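Local structure of lambda phage protein with carbohydrate-binding module (2A5Z) at residues 119-124 against 186-191; 145-150 against 233-238; 153-158 against 177-182. The protein is of unknown function but binds magnesium and has a jelly-roll fold with a carbohydrate-binding module, so it may recognise sugars. All blocks are in the same frame, centred on the assembly; numbering follows the deposited sequence.

Contact 1 of 3, residues 119-124 against 186-191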
ATOM      1  N   GLU C 119       4.575  19.862   7.356  1.00 18.97           N
ATOM      2  CA  GLU C 119       5.129  19.510   8.647  1.00 19.98           C
ATOM      3  C   GLU C 119       5.532  18.042   8.610  1.00 19.38           C
ATOM      4  O   GLU C 119       4.731  17.180   8.249  1.00 19.57           O
ATOM      5  CB  GLU C 119       4.068  19.736   9.719  1.00 20.46           C
ATOM      6  CG  GLU C 119       4.597  19.889  11.108  1.00 23.99           C
ATOM      7  CD  GLU C 119       3.531  20.389  12.050  1.00 28.50           C
ATOM      8  OE1 GLU C 119       2.963  21.477  11.794  1.00 30.09           O
ATOM      9  OE2 GLU C 119       3.245  19.683  13.038  1.00 31.55           O
ATOM     10  N   VAL C 120       6.781  17.760   8.953  1.00 18.88           N
ATOM     11  CA  VAL C 120       7.270  16.386   8.999  1.00 18.06           C
ATOM     12  C   VAL C 120       7.737  16.067  10.418  1.00 17.95           C
ATOM     13  O   VAL C 120       8.546  16.802  10.985  1.00 17.55           O
ATOM     14  CB  VAL C 120       8.424  16.140   7.989  1.00 18.11           C
ATOM     15  CG1 VAL C 120       8.928  14.677   8.069  1.00 18.35           C
ATOM     16  CG2 VAL C 120       7.993  16.491   6.569  1.00 17.72           C
ATOM     17  N   THR C 121       7.202  14.991  10.994  1.00 17.46           N
ATOM     18  CA  THR C 121       7.586  14.562  12.330  1.00 17.12           C
ATOM     19  C   THR C 121       8.211  13.170  12.275  1.00 17.16           C
ATOM     20  O   THR C 121       7.663  12.277  11.636  1.00 16.94           O
ATOM     21  CB  THR C 121       6.388  14.581  13.297  1.00 17.40           C
ATOM     22  OG1 THR C 121       5.726  15.855  13.213  1.00 18.35           O
ATOM     23  CG2 THR C 121       6.849  14.359  14.736  1.00 17.41           C
ATOM     24  N   VAL C 122       9.359  13.007  12.940  1.00 16.33           N
ATOM     25  CA  VAL C 122      10.124  11.755  12.920  1.00 16.67           C
ATOM     26  C   VAL C 122      10.479  11.307  14.341  1.00 17.01           C
ATOM     27  O   VAL C 122      11.048  12.078  15.123  1.00 17.16           O
ATOM     28  CB  VAL C 122      11.453  11.885  12.109  1.00 16.49           C
ATOM     29  CG1 VAL C 122      12.217  10.555  12.116  1.00 16.41           C
ATOM     30  CG2 VAL C 122      11.191  12.307  10.675  1.00 15.64           C
ATOM     31  N   TYR C 123      10.139  10.063  14.662  1.00 16.85           N
ATOM     32  CA  TYR C 123      10.516   9.447  15.921  1.00 16.86           C
ATOM     33  C   TYR C 123      11.676   8.515  15.622  1.00 17.30           C
ATOM     34  O   TYR C 123      11.527   7.557  14.844  1.00 17.07           O
ATOM     35  CB  TYR C 123       9.338   8.669  16.521  1.00 17.19           C
ATOM     36  CG  TYR C 123       8.153   9.542  16.894  1.00 17.45           C
ATOM     37  CD1 TYR C 123       7.816   9.764  18.234  1.00 18.03           C
ATOM     38  CD2 TYR C 123       7.376  10.152  15.911  1.00 16.07           C
ATOM     39  CE1 TYR C 123       6.713  10.563  18.579  1.00 17.16           C
ATOM     40  CE2 TYR C 123       6.282  10.961  16.242  1.00 17.10           C
ATOM     41  CZ  TYR C 123       5.965  11.167  17.578  1.00 18.19           C
ATOM     42  OH  TYR C 123       4.887  11.970  17.904  1.00 18.60           O
ATOM     43  N   PHE C 124      12.829   8.798  16.228  1.00 16.90           N
ATOM     44  CA  PHE C 124      14.069   8.113  15.872  1.00 17.02           C
ATOM     45  C   PHE C 124      14.957   7.842  17.072  1.00 17.60           C
ATOM     46  O   PHE C 124      14.898   8.561  18.078  1.00 18.12           O
ATOM     47  CB  PHE C 124      14.844   8.900  14.795  1.00 17.02           C
ATOM     48  CG  PHE C 124      15.394  10.227  15.265  1.00 17.25           C
ATOM     49  CD1 PHE C 124      16.699  10.324  15.759  1.00 16.76           C
ATOM     50  CD2 PHE C 124      14.621  11.381  15.196  1.00 17.54           C
ATOM     51  CE1 PHE C 124      17.213  11.539  16.179  1.00 17.84           C
ATOM     52  CE2 PHE C 124      15.129  12.607  15.632  1.00 18.93           C
ATOM     53  CZ  PHE C 124      16.432  12.682  16.115  1.00 18.20           C
ATOM     54  N   ILE C 186      12.490  13.050  19.168  1.00 17.76           N
ATOM     55  CA  ILE C 186      11.474  13.438  18.186  1.00 18.36           C
ATOM     56  C   ILE C 186      11.969  14.705  17.486  1.00 18.97           C
ATOM     57  O   ILE C 186      12.551  15.582  18.126  1.00 19.20           O
ATOM     58  CB  ILE C 186      10.079  13.681  18.853  1.00 18.53           C
ATOM     59  CG1 ILE C 186       9.716  12.531  19.804  1.00 18.53           C
ATOM     60  CG2 ILE C 186       8.971  13.897  17.788  1.00 18.87           C
ATOM     61  CD1 ILE C 186       8.563  12.828  20.755  1.00 18.28           C
ATOM     62  N   CYS C 187      11.799  14.775  16.168  1.00 19.41           N
ATOM     63  CA  CYS C 187      12.095  15.996  15.431  1.00 19.39           C
ATOM     64  C   CYS C 187      10.909  16.401  14.563  1.00 19.46           C
ATOM     65  O   CYS C 187      10.347  15.578  13.827  1.00 19.16           O
ATOM     66  CB  CYS C 187      13.358  15.854  14.570  1.00 19.36           C
ATOM     67  SG  CYS C 187      13.677  17.287  13.485  1.00 20.79           S
ATOM     68  N   LYS C 188      10.533  17.671  14.673  1.00 19.19           N
ATOM     69  CA  LYS C 188       9.572  18.273  13.769  1.00 19.74           C
ATOM     70  C   LYS C 188      10.270  19.270  12.840  1.00 19.48           C
ATOM     71  O   LYS C 188      11.019  20.145  13.285  1.00 19.50           O
ATOM     72  CB  LYS C 188       8.434  18.934  14.549  1.00 19.82           C
ATOM     73  CG  LYS C 188       7.348  19.563  13.678  1.00 21.82           C
ATOM     74  CD  LYS C 188       6.020  19.649  14.419  1.00 24.80           C
ATOM     75  CE  LYS C 188       6.104  20.486  15.679  1.00 25.72           C
ATOM     76  NZ  LYS C 188       4.742  20.887  16.106  1.00 28.12           N
ATOM     77  N   PHE C 189      10.039  19.096  11.544  1.00 19.00           N
ATOM     78  CA  PHE C 189      10.520  20.007  10.523  1.00 18.66           C
ATOM     79  C   PHE C 189       9.285  20.777  10.020  1.00 18.43           C
ATOM     80  O   PHE C 189       8.255  20.180   9.721  1.00 18.23           O
ATOM     81  CB  PHE C 189      11.225  19.210   9.409  1.00 18.44           C
ATOM     82  CG  PHE C 189      11.607  20.035   8.200  1.00 18.77           C
ATOM     83  CD1 PHE C 189      12.928  20.395   7.981  1.00 18.84           C
ATOM     84  CD2 PHE C 189      10.639  20.436   7.271  1.00 20.13           C
ATOM     85  CE1 PHE C 189      13.292  21.148   6.860  1.00 18.88           C
ATOM     86  CE2 PHE C 189      10.982  21.198   6.156  1.00 19.65           C
ATOM     87  CZ  PHE C 189      12.308  21.551   5.946  1.00 19.64           C
ATOM     88  N   LYS C 190       9.375  22.103   9.970  1.00 18.18           N
ATOM     89  CA  LYS C 190       8.230  22.931   9.574  1.00 17.84           C
ATOM     90  C   LYS C 190       8.591  23.849   8.407  1.00 17.30           C
ATOM     91  O   LYS C 190       9.476  24.694   8.519  1.00 17.81           O
ATOM     92  CB  LYS C 190       7.696  23.728  10.778  1.00 17.99           C
ATOM     93  CG  LYS C 190       6.472  24.626  10.501  1.00 19.31           C
ATOM     94  CD  LYS C 190       5.290  23.845   9.940  1.00 21.53           C
ATOM     95  CE  LYS C 190       3.989  24.608  10.129  1.00 23.71           C
ATOM     96  NZ  LYS C 190       2.966  24.027   9.225  1.00 25.79           N
HETATM   97  N   MSE C 191       7.907  23.654   7.284  1.00 16.54           N
HETATM   98  CA  MSE C 191       8.066  24.483   6.086  1.00 15.20           C
HETATM   99  C   MSE C 191       7.348  25.807   6.309  1.00 16.41           C
HETATM  100  O   MSE C 191       6.174  25.833   6.671  1.00 16.65           O
HETATM  101  CB  MSE C 191       7.477  23.740   4.878  1.00 15.24           C
HETATM  102  CG  MSE C 191       7.548  24.446   3.517  1.00 14.82           C
HETATM  103 SE   MSE C 191       6.915  23.425   2.138  1.00  9.86          SE
HETATM  104  CE  MSE C 191       8.118  22.095   2.086  1.00 12.16           C
TER

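Contact 2 of 3, residues 145-150 against 233-238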
ATOM      1  N   LEU C 145      22.595   7.915  -3.145  1.00 24.79           N
ATOM      2  CA  LEU C 145      24.004   7.961  -2.750  1.00 25.10           C
ATOM      3  C   LEU C 145      24.536   9.389  -2.690  1.00 25.57           C
ATOM      4  O   LEU C 145      25.663   9.612  -2.251  1.00 26.02           O
ATOM      5  CB  LEU C 145      24.880   7.103  -3.684  1.00 24.55           C
ATOM      6  CG  LEU C 145      24.632   5.589  -3.753  1.00 24.27           C
ATOM      7  CD1 LEU C 145      25.451   4.966  -4.874  1.00 23.99           C
ATOM      8  CD2 LEU C 145      24.911   4.888  -2.421  1.00 21.68           C
ATOM      9  N   GLY C 146      23.712  10.348  -3.122  1.00 25.96           N
ATOM     10  CA  GLY C 146      24.058  11.772  -3.112  1.00 25.56           C
ATOM     11  C   GLY C 146      24.247  12.314  -1.712  1.00 25.56           C
ATOM     12  O   GLY C 146      23.618  11.842  -0.758  1.00 25.72           O
ATOM     13  N   ILE C 147      25.113  13.315  -1.594  1.00 25.43           N
ATOM     14  CA  ILE C 147      25.517  13.843  -0.288  1.00 25.35           C
ATOM     15  C   ILE C 147      25.796  15.367  -0.328  1.00 24.73           C
ATOM     16  O   ILE C 147      26.280  15.960   0.649  1.00 24.77           O
ATOM     17  CB  ILE C 147      26.735  13.034   0.245  1.00 25.49           C
ATOM     18  CG1 ILE C 147      26.992  13.314   1.726  1.00 26.54           C
ATOM     19  CG2 ILE C 147      27.969  13.261  -0.636  1.00 26.13           C
ATOM     20  CD1 ILE C 147      27.727  12.175   2.434  1.00 28.39           C
ATOM     21  N   SER C 148      25.444  15.987  -1.451  1.00 23.36           N
ATOM     22  CA  SER C 148      25.828  17.364  -1.752  1.00 22.77           C
ATOM     23  C   SER C 148      24.842  18.425  -1.261  1.00 22.09           C
ATOM     24  O   SER C 148      25.214  19.590  -1.112  1.00 21.85           O
ATOM     25  CB  SER C 148      26.010  17.518  -3.259  1.00 22.30           C
ATOM     26  OG  SER C 148      24.793  17.205  -3.900  1.00 22.36           O
ATOM     27  N   ASP C 149      23.592  18.031  -1.031  1.00 21.64           N
ATOM     28  CA  ASP C 149      22.537  18.984  -0.664  1.00 21.24           C
ATOM     29  C   ASP C 149      21.627  18.466   0.447  1.00 20.70           C
ATOM     30  O   ASP C 149      21.181  17.320   0.415  1.00 20.49           O
ATOM     31  CB  ASP C 149      21.682  19.331  -1.889  1.00 21.59           C
ATOM     32  CG  ASP C 149      22.480  20.001  -2.989  1.00 22.88           C
ATOM     33  OD1 ASP C 149      22.697  21.226  -2.898  1.00 23.72           O
ATOM     34  OD2 ASP C 149      22.881  19.302  -3.949  1.00 24.74           O
ATOM     35  N   ARG C 150      21.351  19.330   1.419  1.00 20.17           N
ATOM     36  CA  ARG C 150      20.432  19.016   2.508  1.00 19.85           C
ATOM     37  C   ARG C 150      20.060  20.277   3.291  1.00 19.93           C
ATOM     38  O   ARG C 150      20.789  21.281   3.276  1.00 19.86           O
ATOM     39  CB  ARG C 150      21.017  17.953   3.449  1.00 19.52           C
ATOM     40  CG  ARG C 150      22.371  18.322   4.023  1.00 20.05           C
ATOM     41  CD  ARG C 150      23.048  17.141   4.681  1.00 20.33           C
ATOM     42  NE  ARG C 150      24.458  17.418   4.932  1.00 21.89           N
ATOM     43  CZ  ARG C 150      25.428  17.228   4.041  1.00 21.55           C
ATOM     44  NH1 ARG C 150      26.685  17.511   4.352  1.00 22.80           N
ATOM     45  NH2 ARG C 150      25.141  16.759   2.837  1.00 21.67           N
ATOM     46  N   GLN C 233      22.659   7.808   6.644  1.00 18.07           N
ATOM     47  CA  GLN C 233      23.687   7.502   5.655  1.00 18.85           C
ATOM     48  C   GLN C 233      25.039   7.234   6.304  1.00 19.28           C
ATOM     49  O   GLN C 233      25.370   7.815   7.347  1.00 18.85           O
ATOM     50  CB  GLN C 233      23.840   8.693   4.709  1.00 19.27           C
ATOM     51  CG  GLN C 233      24.670   8.426   3.455  1.00 19.33           C
ATOM     52  CD  GLN C 233      24.523   9.532   2.442  1.00 20.49           C
ATOM     53  OE1 GLN C 233      24.461  10.704   2.804  1.00 23.16           O
ATOM     54  NE2 GLN C 233      24.445   9.169   1.168  1.00 20.26           N
ATOM     55  N   CYS C 234      25.821   6.364   5.669  1.00 19.79           N
ATOM     56  CA  CYS C 234      27.204   6.137   6.074  1.00 20.39           C
ATOM     57  C   CYS C 234      28.136   6.707   5.013  1.00 20.93           C
ATOM     58  O   CYS C 234      28.024   6.358   3.841  1.00 21.42           O
ATOM     59  CB  CYS C 234      27.480   4.653   6.289  1.00 20.24           C
ATOM     60  SG  CYS C 234      29.138   4.340   6.952  1.00 19.62           S
ATOM     61  N   LYS C 235      29.042   7.588   5.429  1.00 21.24           N
ATOM     62  CA  LYS C 235      29.943   8.281   4.511  1.00 21.99           C
ATOM     63  C   LYS C 235      31.148   7.447   4.088  1.00 22.24           C
ATOM     64  O   LYS C 235      31.849   7.812   3.144  1.00 22.35           O
ATOM     65  CB  LYS C 235      30.435   9.588   5.126  1.00 22.13           C
ATOM     66  CG  LYS C 235      29.380  10.685   5.191  1.00 23.94           C
ATOM     67  CD  LYS C 235      29.993  12.012   5.628  1.00 26.79           C
ATOM     68  CE  LYS C 235      30.270  12.021   7.122  1.00 28.65           C
ATOM     69  NZ  LYS C 235      30.971  13.270   7.528  1.00 30.56           N
ATOM     70  N   THR C 236      31.394   6.345   4.794  1.00 22.52           N
ATOM     71  CA  THR C 236      32.545   5.489   4.507  1.00 22.80           C
ATOM     72  C   THR C 236      32.125   4.113   3.990  1.00 23.05           C
ATOM     73  O   THR C 236      30.941   3.734   4.045  1.00 23.04           O
ATOM     74  CB  THR C 236      33.467   5.309   5.739  1.00 22.85           C
ATOM     75  OG1 THR C 236      32.807   4.501   6.725  1.00 23.06           O
ATOM     76  CG2 THR C 236      33.862   6.662   6.340  1.00 22.69           C
ATOM     77  N   ALA C 237      33.111   3.371   3.493  1.00 23.05           N
ATOM     78  CA  ALA C 237      32.887   2.056   2.928  1.00 23.46           C
ATOM     79  C   ALA C 237      33.148   0.947   3.952  1.00 23.71           C
ATOM     80  O   ALA C 237      33.573  -0.150   3.584  1.00 24.24           O
ATOM     81  CB  ALA C 237      33.758   1.867   1.683  1.00 23.51           C
ATOM     82  N   THR C 238      32.895   1.218   5.233  1.00 23.46           N
ATOM     83  CA  THR C 238      33.039   0.159   6.237  1.00 23.58           C
ATOM     84  C   THR C 238      31.681  -0.303   6.782  1.00 23.15           C
ATOM     85  O   THR C 238      30.849   0.514   7.188  1.00 23.20           O
ATOM     86  CB  THR C 238      34.085   0.482   7.368  1.00 23.71           C
ATOM     87  OG1 THR C 238      33.425   0.795   8.599  1.00 24.73           O
ATOM     88  CG2 THR C 238      35.036   1.608   6.966  1.00 23.78           C
TER

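Contact 3 of 3, residues 153-158 against 177-182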
ATOM      1  N   LEU C 153      17.202  19.467  10.224  1.00 17.92           N
ATOM      2  CA  LEU C 153      18.028  19.034  11.349  1.00 17.79           C
ATOM      3  C   LEU C 153      19.032  18.003  10.854  1.00 17.57           C
ATOM      4  O   LEU C 153      18.657  16.922  10.393  1.00 17.76           O
ATOM      5  CB  LEU C 153      17.199  18.459  12.496  1.00 17.63           C
ATOM      6  CG  LEU C 153      18.003  18.256  13.795  1.00 18.49           C
ATOM      7  CD1 LEU C 153      18.094  19.557  14.603  1.00 17.52           C
ATOM      8  CD2 LEU C 153      17.417  17.136  14.642  1.00 17.51           C
ATOM      9  N   ILE C 154      20.306  18.359  10.935  1.00 17.24           N
ATOM     10  CA  ILE C 154      21.378  17.492  10.478  1.00 17.01           C
ATOM     11  C   ILE C 154      22.066  16.876  11.693  1.00 17.49           C
ATOM     12  O   ILE C 154      22.289  17.546  12.693  1.00 17.64           O
ATOM     13  CB  ILE C 154      22.395  18.276   9.601  1.00 17.15           C
ATOM     14  CG1 ILE C 154      21.704  18.841   8.351  1.00 15.86           C
ATOM     15  CG2 ILE C 154      23.604  17.390   9.212  1.00 15.92           C
ATOM     16  CD1 ILE C 154      22.384  20.097   7.785  1.00 15.94           C
ATOM     17  N   ILE C 155      22.381  15.590  11.611  1.00 17.72           N
ATOM     18  CA  ILE C 155      23.090  14.920  12.687  1.00 17.69           C
ATOM     19  C   ILE C 155      24.359  14.305  12.115  1.00 17.83           C
ATOM     20  O   ILE C 155      24.293  13.371  11.325  1.00 17.78           O
ATOM     21  CB  ILE C 155      22.205  13.838  13.374  1.00 17.96           C
ATOM     22  CG1 ILE C 155      20.929  14.480  13.957  1.00 18.28           C
ATOM     23  CG2 ILE C 155      23.015  13.069  14.441  1.00 16.86           C
ATOM     24  CD1 ILE C 155      19.849  13.496  14.386  1.00 17.56           C
ATOM     25  N   GLU C 156      25.508  14.860  12.497  1.00 18.18           N
ATOM     26  CA  GLU C 156      26.807  14.288  12.145  1.00 18.71           C
ATOM     27  C   GLU C 156      27.475  13.768  13.408  1.00 18.22           C
ATOM     28  O   GLU C 156      27.709  14.527  14.351  1.00 17.76           O
ATOM     29  CB  GLU C 156      27.706  15.324  11.468  1.00 18.61           C
ATOM     30  CG  GLU C 156      27.118  15.893  10.193  1.00 20.33           C
ATOM     31  CD  GLU C 156      28.021  16.904   9.518  1.00 20.08           C
ATOM     32  OE1 GLU C 156      28.741  17.650  10.222  1.00 22.65           O
ATOM     33  OE2 GLU C 156      28.001  16.960   8.274  1.00 23.16           O
ATOM     34  N   ASN C 157      27.787  12.473  13.423  1.00 18.14           N
ATOM     35  CA  ASN C 157      28.355  11.856  14.600  1.00 17.81           C
ATOM     36  C   ASN C 157      27.348  12.056  15.757  1.00 17.91           C
ATOM     37  O   ASN C 157      26.156  11.790  15.590  1.00 17.70           O
ATOM     38  CB  ASN C 157      29.734  12.480  14.870  1.00 17.71           C
ATOM     39  CG  ASN C 157      30.673  11.551  15.616  1.00 18.38           C
ATOM     40  OD1 ASN C 157      30.264  10.518  16.152  1.00 18.46           O
ATOM     41  ND2 ASN C 157      31.947  11.932  15.670  1.00 16.36           N
ATOM     42  N   GLY C 158      27.795  12.552  16.904  1.00 18.03           N
ATOM     43  CA  GLY C 158      26.889  12.735  18.034  1.00 18.58           C
ATOM     44  C   GLY C 158      26.284  14.123  18.154  1.00 19.00           C
ATOM     45  O   GLY C 158      25.707  14.458  19.191  1.00 19.23           O
ATOM     46  N   TYR C 177      23.569  20.719  19.270  1.00 20.78           N
ATOM     47  CA  TYR C 177      23.092  20.062  20.464  1.00 20.42           C
ATOM     48  C   TYR C 177      23.727  18.669  20.475  1.00 20.02           C
ATOM     49  O   TYR C 177      23.562  17.908  19.523  1.00 19.65           O
ATOM     50  CB  TYR C 177      21.556  19.990  20.469  1.00 20.84           C
ATOM     51  CG  TYR C 177      21.000  19.301  21.693  1.00 21.80           C
ATOM     52  CD1 TYR C 177      20.687  20.023  22.844  1.00 22.13           C
ATOM     53  CD2 TYR C 177      20.816  17.919  21.709  1.00 22.71           C
ATOM     54  CE1 TYR C 177      20.193  19.386  23.976  1.00 22.34           C
ATOM     55  CE2 TYR C 177      20.330  17.273  22.832  1.00 22.89           C
ATOM     56  CZ  TYR C 177      20.018  18.009  23.960  1.00 22.50           C
ATOM     57  OH  TYR C 177      19.542  17.348  25.070  1.00 22.19           O
ATOM     58  N   ALA C 178      24.469  18.341  21.535  1.00 19.44           N
ATOM     59  CA  ALA C 178      25.113  17.023  21.629  1.00 19.08           C
ATOM     60  C   ALA C 178      24.144  15.946  22.137  1.00 18.71           C
ATOM     61  O   ALA C 178      23.525  16.086  23.193  1.00 18.53           O
ATOM     62  CB  ALA C 178      26.385  17.089  22.478  1.00 18.66           C
ATOM     63  N   LEU C 179      24.008  14.880  21.355  1.00 18.42           N
ATOM     64  CA  LEU C 179      23.047  13.818  21.638  1.00 18.03           C
ATOM     65  C   LEU C 179      23.662  12.703  22.468  1.00 17.75           C
ATOM     66  O   LEU C 179      24.879  12.647  22.636  1.00 18.14           O
ATOM     67  CB  LEU C 179      22.504  13.235  20.327  1.00 18.03           C
ATOM     68  CG  LEU C 179      21.917  14.187  19.285  1.00 17.71           C
ATOM     69  CD1 LEU C 179      21.801  13.456  17.962  1.00 18.08           C
ATOM     70  CD2 LEU C 179      20.561  14.760  19.727  1.00 17.90           C
ATOM     71  N   SER C 180      22.813  11.818  22.981  1.00 17.41           N
ATOM     72  CA  SER C 180      23.266  10.629  23.688  1.00 17.53           C
ATOM     73  C   SER C 180      23.005   9.397  22.827  1.00 16.74           C
ATOM     74  O   SER C 180      22.051   9.380  22.051  1.00 16.40           O
ATOM     75  CB  SER C 180      22.541  10.494  25.035  1.00 18.04           C
ATOM     76  OG  SER C 180      22.955  11.507  25.947  1.00 21.18           O
ATOM     77  N   THR C 181      23.854   8.376  22.966  1.00 16.35           N
ATOM     78  CA  THR C 181      23.658   7.094  22.280  1.00 15.84           C
ATOM     79  C   THR C 181      22.420   6.368  22.821  1.00 15.77           C
ATOM     80  O   THR C 181      21.954   6.666  23.921  1.00 15.83           O
ATOM     81  CB  THR C 181      24.890   6.159  22.407  1.00 15.94           C
ATOM     82  OG1 THR C 181      25.227   5.973  23.791  1.00 14.92           O
ATOM     83  CG2 THR C 181      26.086   6.721  21.654  1.00 15.21           C
ATOM     84  N   SER C 182      21.885   5.444  22.028  1.00 16.04           N
ATOM     85  CA  SER C 182      20.719   4.620  22.404  1.00 16.57           C
ATOM     86  C   SER C 182      19.589   5.409  23.080  1.00 16.38           C
ATOM     87  O   SER C 182      19.077   5.017  24.137  1.00 16.53           O
ATOM     88  CB  SER C 182      21.166   3.462  23.284  1.00 16.42           C
ATOM     89  OG  SER C 182      22.116   2.674  22.586  1.00 19.69           O
TER
HETATM   90  O   HOH W   1      27.426  13.475  21.805  1.00 21.28           O

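Contact 1 of 3, residues 119-124 against 186-191
Glu-119 reaches over the partner strand in an antiparallel sheet of this jelly-roll, its carboxylate lying between the chains of Lys-188 and Lys-190. With CG anti to the backbone N (chi1 -159°) and an extended chain, it slants across both lysines. Lys-188 bends at chi3 (60°), and its CD lies against the carboxylate, 3.1 Å from Glu-119 OE2. The bridge from Glu-119 OE2 to Lys-188 NZ is long, 3.6 Å, and that from Glu-119 OE1 to Lys-190 NZ equally so; both are probably weak. Each ammonium has a firmer partner: the Val-262 carbonyl of the second subunit for Lys-188, the Glu-117 carbonyl for Lys-190.

Underneath, Val-120 and Val-122 pair with Phe-189 and Cys-187 through four backbone hydrogen bonds. Phe-189 N to Val-120 O is the shortest at 2.8 Å. Cys-187 N to Val-122 O is the longest at 3.0 Å. These four side chains share one face, where Cys-187 CB meets the Phe-124 ring at its edge, and both residues touch the opposing strand 153-156.

On the lysine-bearing face, Tyr-123 OH is hydrogen-bonded to the carbonyl of Ala-260 of the second subunit. The Tyr-123 side chain also lies about 4 Å from that of Asp-247, a magnesium ligand. Ile-186 runs alongside the tyrosine, pointing the same way, and its CG2 sits over the ring centre, 4.1 Å from the Tyr-123 centroid.

Contact 2 of 3, residues 145-150 against 233-238
Gln-233 NE2 serves two backbone carbonyls. Across the contact Gln-233 NE2 gives Gly-146 O a weak hydrogen bond of 3.4 Å, fairly straight at 163°, and it also bonds to the carbonyl of Asn-100, its stronger partner. The glutamine can reach the loop because CG stands anti to the backbone N (chi1 -168°) and the rest of the chain is extended, carrying the amide from the end of strand 230-234 up to the loop.

The amide oxygen lies against the Ile-147 side chain. Ile-147 slants past it, with CD1 3.6 Å from Gln-233 OE1, a contact without hydrogen bonding. Ile-147 CD1 also meets the aliphatic part of Lys-235, 3.5 Å from its CG, the two side chains crossing at about a right angle. Leu-135 of strand 134-137 backs both Ile-147 and Gln-233.

The loop is also held by its own side chains. Arg-150 NH2 donates to Ile-147 O at 2.6 Å; the oxygen lies in the guanidinium plane, but the donor stands 49° out of the carbonyl plane. Ser-148 OG donates to Asp-149 OD2 at 2.8 Å, coming from above the carboxylate plane. Asp-149 OD1 ties the loop to the Ala-167 amide beyond it. Residues 145-150 thus make the long connection of a beta hairpin between strands 140-142 and 150-151, folded over the end of a neighbouring strand at the margin of the branched antiparallel sheet of the jelly-roll.

Contact 3 of 3, residues 153-158 against 177-182
Ile-155 is the first residue of 153-158 to meet the other segment: Ile-155 CG2 touches Leu-179 CD1 at 3.7 Å. CG2 stands anti to the backbone N while CG1 lies beside it (chi1 -59°), which turns CG2 onto the leucine methyl and leaves the isoleucine's own CD1 just beside it, a little farther off. The two side chains cross at about a right angle, each against residues inside the sandwich: Ile-155 packs on Ile-244, and Leu-179 on Leu-201 of strand 197-203.

Beyond Glu-156 the chain turns back. Asn-157 has positive phi (59°), and with Gly-158 after it the backbone fits a type II' turn that leads into strand 159-166. Asn-157 leans on Phe-130 rather than on 177-182.

Gly-158 makes the polar half of the contact with its carbonyl. Leu-179 N donates to Gly-158 O at 2.8 Å, an almost straight bond that meets the oxygen nearly head-on. Leu-179 CB also comes within 3.6 Å of Gly-158 O, and Ala-178 CA makes a CH...O contact with it at the same distance. One water donates to both carbonyls, 3.3 Å from Gly-158 O and 2.8 Å from Leu-179 O, so the glycine oxygen receives a backbone amide and a water together.

The bond carries on, just past the strand ends, the pairing that joins Tyr-177 to Ala-160. Strands 153-156, 159-166 and 169-178 follow one another as an antiparallel meander, two successive hairpins within one sheet of the jelly-roll.

Overall arrangement
Along the chain the segments come in the order 119-124, 145-150, 153-158, 177-182, 186-191 and 233-238: contact 3 is nested inside the loops closed by contacts 1 and 2, which cross each other. Contact 1 lies near the middle of the chain in the six-stranded sheet, while contacts 2 and 3 lie on the branched sheet, their centres 16 Å apart. Contact 3, centred 15 Å from contact 1, touches it directly: Phe-124 packs on Ile-155 and Cys-187 on Leu-153. Contact 2, 21 Å from contact 1 between centres, stays at the surface. The chain passes from one sheet to the other and back, and the packing of contact 1 on contact 3 joins the jelly-roll's two layers.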